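Local coordinates for protein guanidinopropionase (PDB 3NIQ) that hydrolyses 3-guanidinopropanoate to beta-alanine and urea with a pair of manganese ions in each subunit of a homohexamer, at residues Gly137-Ser151 against Gly176-Arg189. Residues are numbered along the deposited sequence; the frame is centred on the assembly and turned at random.
Sequences GRERPLGMVHFDAHS and GLLDPLRTVQIGIR. With MN (manganese (II) ion), chain E; MN (manganese (II) ion), chain D.
Q185 crosses H146 obliquely on the neighbouring parallel strand. Q185 NE2 donates to H146 ND1 over 3.1 Å, entering at the ring edge and in its plane, although the amide itself is turned 48° from the ring. The same NE2 makes a weak bond to S151 O at 2.9 Å, so one amide nitrogen of strand 183-188 holds both the ring and the loop that follows strand 142-147; buried Q185 OE1 has no partner in the model. With ND1 accepting, the proton lies on H146 NE2, which donates to D148 OD2 at 2.8 Å on the anti lone pair. With its CG turned away from the backbone N (chi1 172°), the H146 ring reaches out between the Q185 amide and the carboxylate. D148 then bridges the metals: OD1 binds one manganese at 2.1 Å and OD2 the other at 2.2 Å, while H150 N, in an Asx turn, steadies OD1 from above the carboxylate plane. H150 ND1 joins the OD1-bound ion, a water bridges the two ions, and H126, D152, D240 and D242 supply the remaining ligands.

Behind this, strands 142-147 and 183-188 pair 12° apart: M144, H146 and D148 donate to R182, V184 and I186, and V184 and I186 donate back to M144 and H146. Upstream, L142 N bonds L177 O, and D179 N bonds L142 O. Away from H146, I186 CD1 packs against V145 CG1 and F147 CE1. At the loop end, R189 N bonds A149 O; the R189 guanidinium has A149 CB over one face, offset toward the rim, and its NH1 and NH2 hydrogen-bond to the carbonyl oxygens of V243 and E256. This is the arginase-family fold, a parallel alpha/beta sheet carrying its dimanganese centre on loops at the C-terminal ends of the strands.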
# COMPACT_ATOMS: atom_id res chain seq x y z
N GLY A 137 -7.00 -31.27 25.93
CA GLY A 137 -8.31 -31.84 26.29
C GLY A 137 -8.25 -33.36 26.36
O GLY A 137 -9.28 -34.02 26.40
N ARG A 138 -7.04 -33.90 26.38
CA ARG A 138 -6.80 -35.35 26.26
C ARG A 138 -7.30 -36.13 27.49
O ARG A 138 -7.89 -37.20 27.34
CB ARG A 138 -5.31 -35.64 25.97
CG ARG A 138 -4.99 -37.12 25.68
CD ARG A 138 -3.58 -37.33 25.14
NE ARG A 138 -2.51 -36.95 26.07
CZ ARG A 138 -1.56 -37.78 26.53
NH1 ARG A 138 -1.52 -39.06 26.15
NH2 ARG A 138 -0.63 -37.31 27.36
N GLU A 139 -7.09 -35.60 28.69
CA GLU A 139 -7.61 -36.24 29.91
C GLU A 139 -9.04 -35.82 30.28
O GLU A 139 -9.83 -36.64 30.75
CB GLU A 139 -6.72 -35.98 31.11
CG GLU A 139 -5.34 -36.60 31.05
CD GLU A 139 -4.48 -36.09 32.20
OE1 GLU A 139 -4.62 -36.64 33.32
OE2 GLU A 139 -3.70 -35.13 31.98
N ARG A 140 -9.31 -34.41 30.19
CA ARG A 140 -10.64 -33.93 30.49
C ARG A 140 -11.10 -32.94 29.43
O ARG A 140 -10.30 -32.25 28.90
CB ARG A 140 -10.71 -33.28 31.87
CG ARG A 140 -9.78 -32.10 32.09
CD ARG A 140 -9.93 -31.41 33.44
NE ARG A 140 -9.04 -30.28 33.53
CZ ARG A 140 -8.89 -29.51 34.58
NH1 ARG A 140 -9.60 -29.71 35.66
NH2 ARG A 140 -8.03 -28.54 34.55
N PRO A 141 -12.37 -32.85 29.10
CA PRO A 141 -12.80 -31.89 28.09
C PRO A 141 -12.68 -30.43 28.54
O PRO A 141 -12.71 -30.12 29.74
CB PRO A 141 -14.27 -32.27 27.84
CG PRO A 141 -14.70 -33.04 29.09
CD PRO A 141 -13.45 -33.79 29.48
N LEU A 142 -12.56 -29.54 27.55
CA LEU A 142 -12.41 -28.10 27.81
C LEU A 142 -13.75 -27.43 27.60
O LEU A 142 -14.57 -27.92 26.81
CB LEU A 142 -11.40 -27.48 26.79
CG LEU A 142 -9.95 -27.94 26.82
CD1 LEU A 142 -9.19 -27.47 25.58
CD2 LEU A 142 -9.24 -27.47 28.07
N GLY A 143 -13.99 -26.34 28.32
CA GLY A 143 -15.01 -25.37 27.93
C GLY A 143 -14.33 -24.31 27.04
O GLY A 143 -13.09 -24.26 26.94
N MET A 144 -15.12 -23.47 26.37
CA MET A 144 -14.50 -22.41 25.54
C MET A 144 -15.36 -21.16 25.38
O MET A 144 -16.57 -21.26 25.27
CB MET A 144 -14.10 -22.98 24.17
CG MET A 144 -13.54 -21.95 23.17
SD MET A 144 -13.06 -22.69 21.61
CE MET A 144 -14.64 -23.12 20.89
N VAL A 145 -14.71 -20.00 25.41
CA VAL A 145 -15.28 -18.75 24.92
C VAL A 145 -14.57 -18.49 23.59
O VAL A 145 -13.36 -18.33 23.55
CB VAL A 145 -15.00 -17.56 25.86
CG1 VAL A 145 -15.65 -16.27 25.28
CG2 VAL A 145 -15.53 -17.81 27.29
N HIS A 146 -15.34 -18.47 22.51
CA HIS A 146 -14.81 -18.43 21.16
C HIS A 146 -15.36 -17.18 20.44
O HIS A 146 -16.57 -17.04 20.25
CB HIS A 146 -15.27 -19.72 20.46
CG HIS A 146 -14.98 -19.78 18.99
ND1 HIS A 146 -15.80 -20.43 18.10
CD2 HIS A 146 -13.96 -19.27 18.25
CE1 HIS A 146 -15.31 -20.32 16.87
NE2 HIS A 146 -14.19 -19.61 16.94
N PHE A 147 -14.48 -16.25 20.09
CA PHE A 147 -14.84 -15.00 19.40
C PHE A 147 -14.58 -15.20 17.91
O PHE A 147 -13.44 -15.48 17.52
CB PHE A 147 -13.95 -13.86 19.88
CG PHE A 147 -14.11 -13.53 21.33
CD1 PHE A 147 -15.00 -12.55 21.73
CD2 PHE A 147 -13.36 -14.19 22.30
CE1 PHE A 147 -15.15 -12.23 23.09
CE2 PHE A 147 -13.50 -13.88 23.64
CZ PHE A 147 -14.40 -12.90 24.05
N ASP A 148 -15.61 -15.08 17.07
CA ASP A 148 -15.45 -15.40 15.66
C ASP A 148 -16.62 -14.86 14.82
O ASP A 148 -17.76 -14.78 15.30
CB ASP A 148 -15.38 -16.93 15.50
CG ASP A 148 -14.57 -17.39 14.28
OD1 ASP A 148 -14.74 -16.86 13.17
OD2 ASP A 148 -13.77 -18.31 14.44
N ALA A 149 -16.34 -14.51 13.56
CA ALA A 149 -17.42 -14.28 12.61
C ALA A 149 -18.08 -15.60 12.16
O ALA A 149 -19.18 -15.59 11.60
CB ALA A 149 -16.93 -13.49 11.39
N HIS A 150 -17.39 -16.72 12.40
CA HIS A 150 -17.83 -18.05 11.93
C HIS A 150 -17.82 -19.12 13.04
O HIS A 150 -16.93 -19.15 13.89
CB HIS A 150 -16.93 -18.54 10.78
CG HIS A 150 -16.60 -17.47 9.79
ND1 HIS A 150 -15.44 -16.71 9.86
CD2 HIS A 150 -17.26 -17.04 8.68
CE1 HIS A 150 -15.43 -15.84 8.86
NE2 HIS A 150 -16.52 -16.03 8.13
N SER A 151 -18.79 -20.03 13.01
CA SER A 151 -18.83 -21.08 14.02
C SER A 151 -17.70 -22.09 13.91
O SER A 151 -17.29 -22.68 14.92
CB SER A 151 -20.20 -21.78 14.02
OG SER A 151 -20.41 -22.44 12.78
N GLY A 176 -14.36 -35.55 21.69
CA GLY A 176 -14.55 -35.49 23.16
C GLY A 176 -13.61 -34.51 23.87
O GLY A 176 -13.42 -34.59 25.09
N LEU A 177 -13.03 -33.56 23.13
CA LEU A 177 -12.04 -32.64 23.69
C LEU A 177 -12.66 -31.35 24.17
O LEU A 177 -12.11 -30.67 25.04
CB LEU A 177 -10.97 -32.31 22.64
CG LEU A 177 -10.34 -33.50 21.92
CD1 LEU A 177 -9.66 -33.03 20.63
CD2 LEU A 177 -9.33 -34.23 22.85
N LEU A 178 -13.76 -30.99 23.54
CA LEU A 178 -14.47 -29.77 23.82
C LEU A 178 -15.88 -30.13 24.27
O LEU A 178 -16.60 -30.85 23.57
CB LEU A 178 -14.54 -28.89 22.57
CG LEU A 178 -15.40 -27.62 22.61
CD1 LEU A 178 -14.90 -26.65 23.67
CD2 LEU A 178 -15.49 -26.94 21.23
N ASP A 179 -16.26 -29.62 25.44
CA ASP A 179 -17.60 -29.82 25.99
C ASP A 179 -18.57 -28.79 25.37
O ASP A 179 -18.52 -27.61 25.69
CB ASP A 179 -17.54 -29.73 27.53
CG ASP A 179 -18.92 -29.84 28.19
OD1 ASP A 179 -19.93 -30.02 27.48
OD2 ASP A 179 -18.99 -29.70 29.42
N PRO A 180 -19.47 -29.23 24.49
CA PRO A 180 -20.33 -28.27 23.79
C PRO A 180 -21.27 -27.45 24.71
O PRO A 180 -21.60 -26.32 24.36
CB PRO A 180 -21.10 -29.14 22.79
CG PRO A 180 -21.08 -30.49 23.35
CD PRO A 180 -19.77 -30.62 24.10
N LEU A 181 -21.68 -28.00 25.86
CA LEU A 181 -22.53 -27.21 26.79
C LEU A 181 -21.77 -26.11 27.50
O LEU A 181 -22.38 -25.20 28.04
CB LEU A 181 -23.20 -28.09 27.86
CG LEU A 181 -24.68 -28.39 27.63
CD1 LEU A 181 -24.84 -29.35 26.45
CD2 LEU A 181 -25.29 -28.99 28.89
N ARG A 182 -20.44 -26.22 27.53
CA ARG A 182 -19.66 -25.14 28.08
C ARG A 182 -18.94 -24.37 26.95
O ARG A 182 -17.85 -23.85 27.14
CB ARG A 182 -18.68 -25.65 29.14
CG ARG A 182 -19.43 -26.24 30.36
CD ARG A 182 -18.56 -26.33 31.61
NE ARG A 182 -17.29 -26.99 31.35
CZ ARG A 182 -16.12 -26.36 31.24
NH1 ARG A 182 -16.02 -25.02 31.36
NH2 ARG A 182 -15.05 -27.07 31.01
N THR A 183 -19.56 -24.32 25.78
CA THR A 183 -19.02 -23.57 24.65
C THR A 183 -19.95 -22.43 24.28
O THR A 183 -21.16 -22.62 24.11
CB THR A 183 -18.77 -24.50 23.45
OG1 THR A 183 -17.88 -25.55 23.86
CG2 THR A 183 -18.16 -23.74 22.26
N VAL A 184 -19.38 -21.25 24.17
CA VAL A 184 -20.15 -20.09 23.74
C VAL A 184 -19.36 -19.36 22.64
O VAL A 184 -18.14 -19.13 22.78
CB VAL A 184 -20.55 -19.18 24.93
CG1 VAL A 184 -19.33 -18.72 25.73
CG2 VAL A 184 -21.41 -17.95 24.42
N GLN A 185 -20.05 -19.05 21.55
CA GLN A 185 -19.44 -18.42 20.37
C GLN A 185 -20.06 -17.05 20.18
O GLN A 185 -21.27 -16.91 20.23
CB GLN A 185 -19.65 -19.29 19.12
CG GLN A 185 -19.15 -20.73 19.30
CD GLN A 185 -19.40 -21.56 18.07
OE1 GLN A 185 -20.54 -21.66 17.60
NE2 GLN A 185 -18.35 -22.14 17.52
N ILE A 186 -19.20 -16.03 20.02
CA ILE A 186 -19.64 -14.65 20.00
C ILE A 186 -19.17 -13.92 18.74
O ILE A 186 -17.97 -13.91 18.44
CB ILE A 186 -19.08 -13.87 21.22
CG1 ILE A 186 -19.43 -14.58 22.54
CG2 ILE A 186 -19.61 -12.44 21.20
CD1 ILE A 186 -18.77 -14.01 23.76
N GLY A 187 -20.11 -13.30 18.02
CA GLY A 187 -19.78 -12.46 16.88
C GLY A 187 -20.18 -13.03 15.52
O GLY A 187 -19.95 -12.38 14.50
N ILE A 188 -20.79 -14.22 15.52
CA ILE A 188 -21.16 -14.94 14.31
C ILE A 188 -22.01 -14.09 13.35
O ILE A 188 -23.01 -13.51 13.77
CB ILE A 188 -21.92 -16.26 14.63
CG1 ILE A 188 -21.20 -17.07 15.73
CG2 ILE A 188 -22.11 -17.08 13.37
CD1 ILE A 188 -19.80 -17.54 15.37
N ARG A 189 -21.60 -14.01 12.09
CA ARG A 189 -22.31 -13.18 11.09
C ARG A 189 -21.91 -13.47 9.63
O ARG A 189 -20.89 -14.10 9.36
CB ARG A 189 -22.06 -11.70 11.37
CG ARG A 189 -20.60 -11.31 11.11
CD ARG A 189 -20.33 -9.88 11.47
NE ARG A 189 -18.96 -9.53 11.09
CZ ARG A 189 -17.90 -9.76 11.87
NH1 ARG A 189 -18.06 -10.30 13.08
NH2 ARG A 189 -16.69 -9.42 11.45
MN MN E . -13.61 -16.75 11.42
MN MN D . -12.23 -19.09 13.05
O HOH W 1 -11.43 -35.43 26.96
O HOH W 2 -13.41 -18.92 10.94